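PDB 2GNO: DNA polymerase III, gamma subunit-related protein from Thermotoga maritima, which probably binds DNA and resembles the gamma- and delta-type subunits of bacterial clamp loaders, its exact role being unknown. Local coordinates for residues E37-V42 with R83-V88; E143-V148 with D154-L159; L162-K167 with I252-T257. All coordinates share one frame; numbering follows the deposited sequence.

Contact 1 (E37-V42 with R83-V88); sequences ELPEYV and RKYVIV
Pro39 sets its CB over one face of the Tyr85 ring, 3.7 Å from the ring centroid and 11° off the ring normal, a CH-pi contact. The next pyrrolidine carbon follows, with Pro39 CG 3.8 Å from Tyr85 CD2, and Pro39 CG also approaches Ile87 CD1, two residues on along the strand, at a looser 4.4 Å. One helical turn beyond Pro39, Val42 meets the far end of the tyrosine, its CG1 3.3 Å from Tyr85 OH. With chi1 at -61°, Tyr85 CG stands beside its own backbone N, and the ring reaches along the helix from Pro39 to Val42. The phenol end is fixed by Tyr85 OH bonding to Glu43 OE2, which also accepts a hydrogen bond from the backbone N of Arg83. The axis of segment 37-42 runs at 158° to strand 84-88, 9.5 Å away at closest approach; they belong to helix 30-43 and the parallel sheet, layered as in a P-loop NTPase-like domain, while Val86 points through the sheet onto helix 64-74. The chemistry is therefore apolar along the ring and polar at its tip, where the Glu43 bond satisfies a buried hydroxyl.

Contact 2 (E143-V148 with D154-L159); sequences EFRDLV and DLWEEL
Within the helical region matched to the AAA+ lid family, the chain leaves helix 142-152 by a short connection and enters the weakly bonded helix 155-158 on a sharply changed course, and the indole of Trp156 packs back on the first helix. The ring is carried toward that helix with CG anti to its backbone N (chi1 -178°), which brings its six-membered part against Val148. Val148 CG1 comes to 3.4 Å from Trp156 CZ3, and Val148 CB lies 3.5 Å from the same carbon; the two side chains cross at about a right angle. One turn earlier, Arg145 CB makes the nearer approach of its residue, 4.2 Å from Trp156 CZ2, and the backbone O of Arg145 lies farther off over one face of the indole. Replacing the indole with an alanine is likely to leave Val148 CG1 and Arg145 CB without the ring they pack on, opening a gap between the two helices. The other branch of Val148 is used within its own helix: CG2 sits 3.5 Å above the plane of the Phe144 ring, offset toward the rim.

Contact 3 (L162-K167 with I252-T257); sequences LERDFK and ILHENT
This is a small surface contact, burying 92 Å² in all, in which one side chain from the loop leading into helix 166-189 of the lid-family region meets another from the C-terminal end of helix 239-254, in the region matched to the gamma-subunit-related C-terminal family. The Arg164 guanidinium puts NH2 over one face of the His254 ring, 3.1 Å above its plane and toward the rim; the two planes are tilted 30° apart and the side chains cross at about a right angle. Although Arg164 NH2 is 3.2 Å from His254 ND1, the angle is too poor for a hydrogen bond: ND1 gives its hydrogen to the backbone O of Arg250, one turn back, and so is not placed to accept one from NH2. That bond also restrains the ring's rotation. Arg164 CG lies between backbone N and carbonyl carbon (chi1 66°), and the extended arginine and the histidine together bridge the 10.9 Å between their CA atoms. Just past the helix end, Asn256 ND2 bonds Ile252 O at 3.0 Å, and also His294 ND1. On one side, Asp165 occupies the N-cap position of helix 166-189, its carboxylate bonded to Thr168 OG1 and Ser29 OG; on the other, Ile252 and Leu253 pack helix 239-254 onto helices 261-274 and 283-298.

Contacts 1 and 2 are buried and mainly apolar, each built round one aromatic ring, whereas contact 3 is a small surface contact between two polar side chains, without a hydrogen bond. Contact 1 joins helix to sheet in the P-loop NTPase-like part; its centre is 29 Å from each of the other two. Contact 2 ties neighbouring elements of the lid-family region, and contact 3 links that region to the C-terminal family region across 84 intervening residues. Contacts 2 and 3 adjoin, with centres 12 Å apart: Phe144 packs on Phe166, and Trp156 CZ3 lies 3.7 Å from Leu162 CB. The segment 162-167 thus backs the buried contact while Arg164 faces the helices of the C-terminal region.

Contact 1 (E37-V42 with R83-V88)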
loop_
_atom_site.group_PDB
_atom_site.type_symbol
_atom_site.label_atom_id
_atom_site.label_comp_id
_atom_site.label_asym_id
_atom_site.label_seq_id
_atom_site.Cartn_x
_atom_site.Cartn_y
_atom_site.Cartn_z
ATOM N N GLU A 37 2.297 -8.214 12.023
ATOM C CA GLU A 37 3.190 -8.450 13.148
ATOM C C GLU A 37 2.433 -8.764 14.442
ATOM O O GLU A 37 3.018 -9.235 15.381
ATOM C CB GLU A 37 4.068 -7.197 13.359
ATOM C CG GLU A 37 5.053 -6.942 12.233
ATOM C CD GLU A 37 6.116 -8.031 12.105
ATOM O OE1 GLU A 37 6.410 -8.694 13.120
ATOM O OE2 GLU A 37 6.659 -8.220 10.997
ATOM N N LEU A 38 1.126 -8.564 14.473
ATOM C CA LEU A 38 0.367 -8.773 15.701
ATOM C C LEU A 38 0.386 -10.172 16.291
ATOM O O LEU A 38 0.619 -10.309 17.474
ATOM C CB LEU A 38 -1.081 -8.268 15.549
ATOM C CG LEU A 38 -1.988 -8.276 16.780
ATOM C CD1 LEU A 38 -1.346 -7.474 17.877
ATOM C CD2 LEU A 38 -3.323 -7.660 16.442
ATOM N N PRO A 39 0.137 -11.205 15.491
ATOM C CA PRO A 39 0.112 -12.546 16.041
ATOM C C PRO A 39 1.399 -12.980 16.730
ATOM O O PRO A 39 1.342 -13.563 17.824
ATOM C CB PRO A 39 -0.197 -13.410 14.813
ATOM C CG PRO A 39 -0.828 -12.469 13.872
ATOM C CD PRO A 39 -0.171 -11.212 14.052
ATOM N N GLU A 40 2.536 -12.720 16.100
ATOM C CA GLU A 40 3.824 -13.039 16.700
ATOM C C GLU A 40 4.082 -12.198 17.936
ATOM O O GLU A 40 4.671 -12.688 18.889
ATOM C CB GLU A 40 4.962 -12.922 15.708
ATOM C CG GLU A 40 6.316 -13.156 16.334
ATOM C CD GLU A 40 7.415 -13.375 15.338
ATOM O OE1 GLU A 40 7.171 -13.471 14.124
ATOM O OE2 GLU A 40 8.536 -13.461 15.799
ATOM N N TYR A 41 3.650 -10.942 17.930
ATOM C CA TYR A 41 3.814 -10.098 19.102
ATOM C C TYR A 41 3.013 -10.646 20.295
ATOM O O TYR A 41 3.497 -10.634 21.414
ATOM C CB TYR A 41 3.431 -8.662 18.826
ATOM C CG TYR A 41 3.818 -7.766 19.980
ATOM C CD1 TYR A 41 5.090 -7.237 20.067
ATOM C CD2 TYR A 41 2.923 -7.510 21.021
ATOM C CE1 TYR A 41 5.466 -6.456 21.164
ATOM C CE2 TYR A 41 3.282 -6.720 22.090
ATOM C CZ TYR A 41 4.550 -6.197 22.162
ATOM O OH TYR A 41 4.914 -5.413 23.241
ATOM N N VAL A 42 1.800 -11.137 20.058
ATOM C CA VAL A 42 0.996 -11.698 21.140
ATOM C C VAL A 42 1.519 -13.059 21.598
ATOM O O VAL A 42 1.585 -13.324 22.786
ATOM C CB VAL A 42 -0.486 -11.880 20.713
ATOM C CG1 VAL A 42 -1.332 -12.617 21.789
ATOM C CG2 VAL A 42 -1.126 -10.551 20.391
ATOM N N ARG A 83 -3.987 -18.895 20.269
ATOM C CA ARG A 83 -5.061 -18.412 19.417
ATOM C C ARG A 83 -4.766 -18.549 17.912
ATOM O O ARG A 83 -3.615 -18.629 17.487
ATOM C CB ARG A 83 -5.364 -16.948 19.749
ATOM C CG ARG A 83 -5.943 -16.778 21.144
ATOM C CD ARG A 83 -6.198 -15.334 21.543
ATOM N NE ARG A 83 -6.887 -15.276 22.835
ATOM C CZ ARG A 83 -6.302 -15.385 24.035
ATOM N NH1 ARG A 83 -4.989 -15.553 24.175
ATOM N NH2 ARG A 83 -7.066 -15.332 25.129
ATOM N N LYS A 84 -5.834 -18.600 17.121
ATOM C CA LYS A 84 -5.778 -18.661 15.653
ATOM C C LYS A 84 -6.091 -17.230 15.174
ATOM O O LYS A 84 -6.980 -16.579 15.716
ATOM C CB LYS A 84 -6.772 -19.682 15.128
ATOM C CG LYS A 84 -6.955 -19.645 13.658
ATOM C CD LYS A 84 -7.692 -20.858 13.117
ATOM C CE LYS A 84 -6.809 -22.060 13.018
ATOM N NZ LYS A 84 -7.443 -23.146 12.230
ATOM N N TYR A 85 -5.391 -16.768 14.146
ATOM C CA TYR A 85 -5.537 -15.405 13.652
ATOM C C TYR A 85 -5.922 -15.320 12.186
ATOM O O TYR A 85 -5.445 -16.099 11.398
ATOM C CB TYR A 85 -4.212 -14.662 13.818
ATOM C CG TYR A 85 -3.758 -14.550 15.252
ATOM C CD1 TYR A 85 -3.139 -15.626 15.892
ATOM C CD2 TYR A 85 -3.886 -13.360 15.954
ATOM C CE1 TYR A 85 -2.740 -15.545 17.200
ATOM C CE2 TYR A 85 -3.499 -13.269 17.287
ATOM C CZ TYR A 85 -2.926 -14.378 17.901
ATOM O OH TYR A 85 -2.477 -14.344 19.189
ATOM N N VAL A 86 -6.811 -14.391 11.845
ATOM C CA VAL A 86 -7.189 -14.155 10.461
ATOM C C VAL A 86 -6.924 -12.681 10.188
ATOM O O VAL A 86 -7.430 -11.838 10.906
ATOM C CB VAL A 86 -8.677 -14.468 10.157
ATOM C CG1 VAL A 86 -9.036 -14.044 8.733
ATOM C CG2 VAL A 86 -8.963 -15.926 10.357
ATOM N N ILE A 87 -6.140 -12.381 9.145
ATOM C CA ILE A 87 -5.822 -11.017 8.764
ATOM C C ILE A 87 -6.525 -10.697 7.447
ATOM O O ILE A 87 -6.360 -11.423 6.475
ATOM C CB ILE A 87 -4.322 -10.822 8.641
ATOM C CG1 ILE A 87 -3.646 -11.148 9.986
ATOM C CG2 ILE A 87 -4.009 -9.393 8.234
ATOM C CD1 ILE A 87 -2.205 -11.439 9.864
ATOM N N VAL A 88 -7.345 -9.650 7.435
ATOM C CA VAL A 88 -8.068 -9.249 6.208
ATOM C C VAL A 88 -7.594 -7.836 5.917
ATOM O O VAL A 88 -7.969 -6.907 6.622
ATOM C CB VAL A 88 -9.574 -9.249 6.394
ATOM C CG1 VAL A 88 -10.287 -8.907 5.057
ATOM C CG2 VAL A 88 -10.035 -10.600 6.949
#

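Contact 2 (E143-V148 with D154-L159)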
loop_
_atom_site.group_PDB
_atom_site.type_symbol
_atom_site.label_atom_id
_atom_site.label_comp_id
_atom_site.label_asym_id
_atom_site.label_seq_id
_atom_site.Cartn_x
_atom_site.Cartn_y
_atom_site.Cartn_z
ATOM N N GLU A 143 9.137 9.104 16.684
ATOM C CA GLU A 143 10.455 8.480 16.862
ATOM C C GLU A 143 10.888 7.625 15.660
ATOM O O GLU A 143 12.048 7.678 15.289
ATOM C CB GLU A 143 10.619 7.707 18.197
ATOM C CG GLU A 143 9.543 6.679 18.628
ATOM C CD GLU A 143 8.300 7.291 19.302
ATOM O OE1 GLU A 143 8.145 8.538 19.296
ATOM O OE2 GLU A 143 7.479 6.513 19.843
ATOM N N PHE A 144 9.967 6.877 15.049
ATOM C CA PHE A 144 10.295 6.064 13.859
ATOM C C PHE A 144 10.815 6.926 12.696
ATOM O O PHE A 144 11.816 6.568 12.061
ATOM C CB PHE A 144 9.101 5.213 13.393
ATOM C CG PHE A 144 9.320 4.556 12.060
ATOM C CD1 PHE A 144 10.100 3.416 11.954
ATOM C CD2 PHE A 144 8.771 5.091 10.906
ATOM C CE1 PHE A 144 10.326 2.822 10.719
ATOM C CE2 PHE A 144 8.992 4.498 9.675
ATOM C CZ PHE A 144 9.772 3.365 9.584
ATOM N N ARG A 145 10.147 8.053 12.439
ATOM C CA ARG A 145 10.550 8.979 11.362
ATOM C C ARG A 145 11.943 9.523 11.622
ATOM O O ARG A 145 12.787 9.504 10.737
ATOM C CB ARG A 145 9.581 10.146 11.217
ATOM C CG ARG A 145 8.196 9.754 10.796
ATOM C CD ARG A 145 7.327 10.970 10.601
ATOM N NE ARG A 145 5.955 10.559 10.308
ATOM C CZ ARG A 145 4.980 10.355 11.205
ATOM N NH1 ARG A 145 5.150 10.581 12.514
ATOM N NH2 ARG A 145 3.780 9.952 10.768
ATOM N N ASP A 146 12.175 9.988 12.853
ATOM C CA ASP A 146 13.479 10.506 13.268
ATOM C C ASP A 146 14.539 9.401 13.191
ATOM O O ASP A 146 15.687 9.670 12.881
ATOM C CB ASP A 146 13.420 11.046 14.709
ATOM C CG ASP A 146 12.470 12.235 14.876
ATOM O OD1 ASP A 146 12.197 12.961 13.887
ATOM O OD2 ASP A 146 12.015 12.453 16.022
ATOM N N LEU A 147 14.131 8.155 13.431
ATOM C CA LEU A 147 15.039 7.014 13.395
ATOM C C LEU A 147 15.467 6.721 11.940
ATOM O O LEU A 147 16.654 6.486 11.700
ATOM C CB LEU A 147 14.392 5.807 14.107
ATOM C CG LEU A 147 15.217 4.665 14.711
ATOM C CD1 LEU A 147 14.278 3.726 15.490
ATOM C CD2 LEU A 147 16.008 3.911 13.685
ATOM N N VAL A 148 14.531 6.773 10.976
ATOM C CA VAL A 148 14.871 6.525 9.554
ATOM C C VAL A 148 15.650 7.726 8.965
ATOM O O VAL A 148 16.667 7.510 8.300
ATOM C CB VAL A 148 13.646 6.157 8.675
ATOM C CG1 VAL A 148 14.097 5.865 7.228
ATOM C CG2 VAL A 148 12.906 4.950 9.264
ATOM N N ASP A 154 20.028 12.818 4.053
ATOM C CA ASP A 154 19.379 13.667 3.030
ATOM C C ASP A 154 18.361 12.935 2.147
ATOM O O ASP A 154 17.447 13.558 1.629
ATOM C CB ASP A 154 20.419 14.296 2.084
ATOM C CG ASP A 154 21.344 15.300 2.765
ATOM O OD1 ASP A 154 21.142 15.661 3.947
ATOM O OD2 ASP A 154 22.292 15.737 2.081
ATOM N N LEU A 155 18.546 11.624 1.984
ATOM C CA LEU A 155 17.678 10.748 1.190
ATOM C C LEU A 155 16.198 10.758 1.626
ATOM O O LEU A 155 15.319 10.485 0.814
ATOM C CB LEU A 155 18.224 9.312 1.239
ATOM C CG LEU A 155 19.663 9.083 0.735
ATOM C CD1 LEU A 155 20.137 7.688 1.028
ATOM C CD2 LEU A 155 19.801 9.412 -0.751
ATOM N N TRP A 156 15.933 11.050 2.901
ATOM C CA TRP A 156 14.571 11.123 3.433
ATOM C C TRP A 156 13.780 12.259 2.777
ATOM O O TRP A 156 12.652 12.060 2.331
ATOM C CB TRP A 156 14.607 11.301 4.951
ATOM C CG TRP A 156 13.245 11.351 5.600
ATOM C CD1 TRP A 156 12.525 12.473 5.900
ATOM C CD2 TRP A 156 12.437 10.238 6.016
ATOM N NE1 TRP A 156 11.331 12.128 6.493
ATOM C CE2 TRP A 156 11.249 10.764 6.564
ATOM C CE3 TRP A 156 12.606 8.855 5.989
ATOM C CZ2 TRP A 156 10.238 9.953 7.076
ATOM C CZ3 TRP A 156 11.599 8.052 6.504
ATOM C CH2 TRP A 156 10.434 8.606 7.043
ATOM N N GLU A 157 14.372 13.448 2.716
ATOM C CA GLU A 157 13.715 14.594 2.076
ATOM C C GLU A 157 13.622 14.392 0.549
ATOM O O GLU A 157 12.725 14.925 -0.099
ATOM C CB GLU A 157 14.388 15.932 2.441
ATOM C CG GLU A 157 14.100 16.452 3.883
ATOM C CD GLU A 157 14.664 15.600 5.023
ATOM O OE1 GLU A 157 15.690 14.905 4.833
ATOM O OE2 GLU A 157 14.097 15.661 6.135
ATOM N N GLU A 158 14.548 13.606 0.002
ATOM C CA GLU A 158 14.622 13.277 -1.427
ATOM C C GLU A 158 13.607 12.198 -1.860
ATOM O O GLU A 158 13.367 12.000 -3.053
ATOM C CB GLU A 158 16.072 12.844 -1.690
ATOM C CG GLU A 158 16.497 12.596 -3.118
ATOM C CD GLU A 158 18.035 12.518 -3.276
ATOM O OE1 GLU A 158 18.782 13.269 -2.595
ATOM O OE2 GLU A 158 18.506 11.738 -4.129
ATOM N N LEU A 159 12.986 11.516 -0.894
ATOM C CA LEU A 159 12.012 10.454 -1.149
ATOM C C LEU A 159 10.756 10.716 -0.314
ATOM O O LEU A 159 10.533 10.043 0.691
ATOM C CB LEU A 159 12.661 9.132 -0.780
ATOM C CG LEU A 159 13.923 8.769 -1.562
ATOM C CD1 LEU A 159 14.539 7.516 -0.965
ATOM C CD2 LEU A 159 13.643 8.600 -3.046
#

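Contact 3 (L162-K167 with I252-T257)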
loop_
_atom_site.group_PDB
_atom_site.type_symbol
_atom_site.label_atom_id
_atom_site.label_comp_id
_atom_site.label_asym_id
_atom_site.label_seq_id
_atom_site.Cartn_x
_atom_site.Cartn_y
_atom_site.Cartn_z
ATOM N N LEU A 162 8.197 8.031 1.670
ATOM C CA LEU A 162 8.554 7.336 2.903
ATOM C C LEU A 162 7.774 7.788 4.123
ATOM O O LEU A 162 7.457 6.976 4.978
ATOM C CB LEU A 162 10.058 7.387 3.173
ATOM C CG LEU A 162 11.018 6.972 2.058
ATOM C CD1 LEU A 162 12.427 6.843 2.625
ATOM C CD2 LEU A 162 10.618 5.704 1.388
ATOM N N GLU A 163 7.447 9.070 4.189
ATOM C CA GLU A 163 6.678 9.620 5.293
ATOM C C GLU A 163 5.221 9.105 5.328
ATOM O O GLU A 163 4.581 9.199 6.373
ATOM C CB GLU A 163 6.720 11.159 5.243
ATOM C CG GLU A 163 6.139 11.854 6.489
ATOM C CD GLU A 163 6.319 13.361 6.499
ATOM O OE1 GLU A 163 6.936 13.911 5.561
ATOM O OE2 GLU A 163 5.824 13.997 7.457
ATOM N N ARG A 164 4.705 8.565 4.209
ATOM C CA ARG A 164 3.332 8.047 4.159
ATOM C C ARG A 164 3.190 6.524 3.870
ATOM O O ARG A 164 2.080 6.021 3.931
ATOM C CB ARG A 164 2.478 8.928 3.220
ATOM C CG ARG A 164 2.838 8.915 1.733
ATOM C CD ARG A 164 2.069 10.019 0.990
ATOM N NE ARG A 164 2.260 9.983 -0.467
ATOM C CZ ARG A 164 1.477 9.358 -1.361
ATOM N NH1 ARG A 164 0.378 8.676 -1.006
ATOM N NH2 ARG A 164 1.795 9.422 -2.659
ATOM N N ASP A 165 4.299 5.816 3.607
ATOM C CA ASP A 165 4.338 4.371 3.345
ATOM C C ASP A 165 5.360 3.717 4.331
ATOM O O ASP A 165 6.539 3.565 4.006
ATOM C CB ASP A 165 4.714 4.128 1.876
ATOM C CG ASP A 165 4.725 2.668 1.485
ATOM O OD1 ASP A 165 4.361 1.795 2.300
ATOM O OD2 ASP A 165 5.112 2.377 0.328
ATOM N N PHE A 166 4.884 3.320 5.517
ATOM C CA PHE A 166 5.744 2.712 6.560
ATOM C C PHE A 166 6.658 1.591 6.100
ATOM O O PHE A 166 7.839 1.573 6.433
ATOM C CB PHE A 166 4.888 2.230 7.746
ATOM C CG PHE A 166 5.654 1.422 8.765
ATOM C CD1 PHE A 166 6.398 2.047 9.756
ATOM C CD2 PHE A 166 5.633 0.031 8.725
ATOM C CE1 PHE A 166 7.102 1.296 10.695
ATOM C CE2 PHE A 166 6.349 -0.721 9.657
ATOM C CZ PHE A 166 7.076 -0.088 10.636
ATOM N N LYS A 167 6.119 0.664 5.321
ATOM C CA LYS A 167 6.891 -0.495 4.863
ATOM C C LYS A 167 8.043 -0.122 3.965
ATOM O O LYS A 167 9.104 -0.726 4.045
ATOM C CB LYS A 167 5.992 -1.509 4.122
ATOM C CG LYS A 167 6.688 -2.855 3.885
ATOM C CD LYS A 167 5.838 -3.859 3.151
ATOM C CE LYS A 167 6.581 -5.193 3.038
ATOM N NZ LYS A 167 5.759 -6.219 2.359
ATOM N N ILE A 252 4.241 12.524 -9.447
ATOM C CA ILE A 252 4.261 13.872 -10.056
ATOM C C ILE A 252 3.563 14.877 -9.130
ATOM O O ILE A 252 4.075 15.981 -8.940
ATOM C CB ILE A 252 3.598 13.855 -11.476
ATOM C CG1 ILE A 252 4.432 12.993 -12.442
ATOM C CG2 ILE A 252 3.478 15.239 -12.033
ATOM C CD1 ILE A 252 3.730 12.610 -13.698
ATOM N N LEU A 253 2.414 14.496 -8.564
ATOM C CA LEU A 253 1.698 15.375 -7.642
ATOM C C LEU A 253 2.474 15.677 -6.394
ATOM O O LEU A 253 2.700 16.832 -6.080
ATOM C CB LEU A 253 0.353 14.804 -7.171
ATOM C CG LEU A 253 -0.894 14.940 -8.029
ATOM C CD1 LEU A 253 -2.053 14.255 -7.350
ATOM C CD2 LEU A 253 -1.223 16.426 -8.225
ATOM N N HIS A 254 2.884 14.623 -5.693
ATOM C CA HIS A 254 3.586 14.773 -4.420
ATOM C C HIS A 254 5.036 15.200 -4.501
ATOM O O HIS A 254 5.552 15.682 -3.500
ATOM C CB HIS A 254 3.454 13.497 -3.571
ATOM C CG HIS A 254 2.042 13.161 -3.218
ATOM N ND1 HIS A 254 1.267 12.304 -3.972
ATOM C CD2 HIS A 254 1.251 13.584 -2.202
ATOM C CE1 HIS A 254 0.064 12.209 -3.435
ATOM N NE2 HIS A 254 0.029 12.973 -2.358
ATOM N N GLU A 255 5.683 15.064 -5.659
ATOM C CA GLU A 255 7.104 15.430 -5.785
ATOM C C GLU A 255 7.388 16.628 -6.714
ATOM O O GLU A 255 8.346 16.621 -7.484
ATOM C CB GLU A 255 7.918 14.179 -6.153
ATOM C CG GLU A 255 7.622 13.004 -5.195
ATOM C CD GLU A 255 8.568 11.819 -5.335
ATOM O OE1 GLU A 255 9.475 11.856 -6.183
ATOM O OE2 GLU A 255 8.394 10.834 -4.604
ATOM N N ASN A 256 6.539 17.649 -6.582
ATOM C CA ASN A 256 6.564 18.932 -7.310
ATOM C C ASN A 256 5.740 19.925 -6.491
ATOM O O ASN A 256 4.867 19.507 -5.733
ATOM C CB ASN A 256 5.882 18.838 -8.693
ATOM C CG ASN A 256 6.769 18.266 -9.795
ATOM O OD1 ASN A 256 7.813 18.831 -10.115
ATOM N ND2 ASN A 256 6.277 17.243 -10.482
ATOM N N THR A 257 6.000 21.219 -6.647
ATOM C CA THR A 257 5.236 22.273 -5.951
ATOM C C THR A 257 4.335 22.932 -7.000
ATOM O O THR A 257 4.736 23.050 -8.161
ATOM C CB THR A 257 6.148 23.299 -5.263
ATOM O OG1 THR A 257 6.964 23.962 -6.236
ATOM C CG2 THR A 257 7.031 22.600 -4.236
#